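PDB 3AS8: magnetosome protein MamA from Magnetospirillum gryphiswaldense, which is a magnetosome-associated tetratricopeptide-repeat protein that recognises other copies of itself, promoting assembly of a protein complex. Local coordinates for residues Q33-A37 / D38-V42. Sequence-based numbering, arbitrary orientation.
Sequences QVYDA and DAFDV
From Asp36 to Phe40 the backbone folds back on itself in a tight loop, bringing Asp36 O to 3.5 Å from Phe40 N at too poor an angle for a bond, and a water bridges the two limbs, accepting from Asp36 N and donating to Ala39 O at 3.3 Å; the CA atoms of Tyr35 and Asp41 are 7.4 Å apart. The carboxylate of Asp36 reaches two residues ahead: with CG anti to the backbone N (chi1 -180°), OD2 takes the N-H of Asp38 at 2.9 Å. This bond closes an Asx turn; it is fairly straight (161°), although the N-H arrives from above the carboxylate plane. The same OD2 lies 2.7 Å from Asp38 OD1, with the two carboxylate planes almost perpendicular; so close a pair of acids would probably raise the proton affinity of one of them. Replacing Asp36 with alanine removes the carboxylate, which is likely to leave the Asp38 N-H without this acceptor and the turn freer to open. On the other side of the loop Phe40 CE1 meets the edge of the Tyr35 ring near its plane, 3.6 Å from Tyr35 CE1, and Tyr35 OH lies in plane at the Phe40 ring edge. The loop links helix 24-31 to helix 42-54 within a tetratricopeptide-repeat region; Asp41 OD1 accepts the N-H of Val44, capping helix 42-54, while OD2 makes a salt bridge with Arg12, and Tyr35 and Phe40 pack on helices 42-54 and 58-71.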
# COMPACT_ATOMS: atom_id res chain seq x y z
N GLN A 33 17.39 0.74 19.31
CA GLN A 33 17.92 0.57 20.65
C GLN A 33 16.92 -0.09 21.57
O GLN A 33 17.24 -0.32 22.75
CB GLN A 33 18.35 1.93 21.22
CG GLN A 33 19.50 2.53 20.44
CD GLN A 33 19.95 3.86 21.01
OE1 GLN A 33 20.54 3.88 22.08
NE2 GLN A 33 19.68 4.97 20.29
N VAL A 34 15.70 -0.31 21.08
CA VAL A 34 14.72 -1.10 21.84
C VAL A 34 14.18 -2.35 21.12
O VAL A 34 13.70 -3.28 21.79
CB VAL A 34 13.53 -0.25 22.39
CG1 VAL A 34 12.79 0.54 21.34
CG2 VAL A 34 12.57 -1.17 23.15
N TYR A 35 14.28 -2.40 19.79
CA TYR A 35 13.74 -3.53 19.05
C TYR A 35 14.50 -4.79 19.46
O TYR A 35 15.72 -4.78 19.50
CB TYR A 35 13.82 -3.35 17.51
CG TYR A 35 13.44 -4.61 16.79
CD1 TYR A 35 12.11 -5.06 16.81
CD2 TYR A 35 14.38 -5.37 16.12
CE1 TYR A 35 11.73 -6.30 16.18
CE2 TYR A 35 14.00 -6.58 15.45
CZ TYR A 35 12.68 -7.04 15.51
OH TYR A 35 12.33 -8.21 14.88
N ASP A 36 13.77 -5.88 19.68
CA ASP A 36 14.36 -7.13 20.14
C ASP A 36 13.46 -8.23 19.56
O ASP A 36 12.29 -8.29 19.93
CB ASP A 36 14.38 -7.17 21.68
CG ASP A 36 14.98 -8.45 22.23
OD1 ASP A 36 15.32 -8.47 23.43
OD2 ASP A 36 15.15 -9.41 21.44
N ALA A 37 13.97 -9.01 18.61
CA ALA A 37 13.24 -10.18 18.05
C ALA A 37 12.69 -11.20 19.07
O ALA A 37 11.71 -11.89 18.75
CB ALA A 37 14.10 -10.93 16.99
N ASP A 38 13.28 -11.33 20.26
CA ASP A 38 12.82 -12.35 21.25
C ASP A 38 11.71 -11.82 22.15
O ASP A 38 10.76 -12.55 22.44
CB ASP A 38 13.94 -12.88 22.16
CG ASP A 38 15.27 -12.88 21.49
OD1 ASP A 38 16.05 -11.93 21.79
OD2 ASP A 38 15.51 -13.79 20.65
N ALA A 39 11.84 -10.56 22.60
CA ALA A 39 10.76 -9.89 23.35
C ALA A 39 10.03 -9.01 22.34
O ALA A 39 10.01 -7.77 22.44
CB ALA A 39 11.32 -9.09 24.53
N PHE A 40 9.42 -9.66 21.36
CA PHE A 40 8.77 -8.95 20.26
C PHE A 40 7.60 -7.94 20.59
O PHE A 40 6.63 -8.32 21.22
CB PHE A 40 8.31 -9.96 19.23
CG PHE A 40 8.02 -9.33 17.90
CD1 PHE A 40 9.07 -9.02 17.03
CD2 PHE A 40 6.71 -8.94 17.57
CE1 PHE A 40 8.82 -8.41 15.83
CE2 PHE A 40 6.46 -8.32 16.34
CZ PHE A 40 7.50 -8.06 15.49
N ASP A 41 7.69 -6.69 20.09
CA ASP A 41 6.71 -5.60 20.34
C ASP A 41 6.20 -5.07 19.00
O ASP A 41 7.00 -4.51 18.25
CB ASP A 41 7.44 -4.49 21.10
CG ASP A 41 6.59 -3.22 21.40
OD1 ASP A 41 5.68 -2.76 20.63
OD2 ASP A 41 6.88 -2.61 22.44
N VAL A 42 4.89 -5.24 18.70
CA VAL A 42 4.37 -5.03 17.31
C VAL A 42 4.44 -3.55 16.94
O VAL A 42 4.76 -3.19 15.80
CB VAL A 42 2.93 -5.61 17.06
CG1 VAL A 42 1.89 -4.93 17.89
CG2 VAL A 42 2.51 -5.48 15.58
O HOH W 1 10.75 -5.65 20.02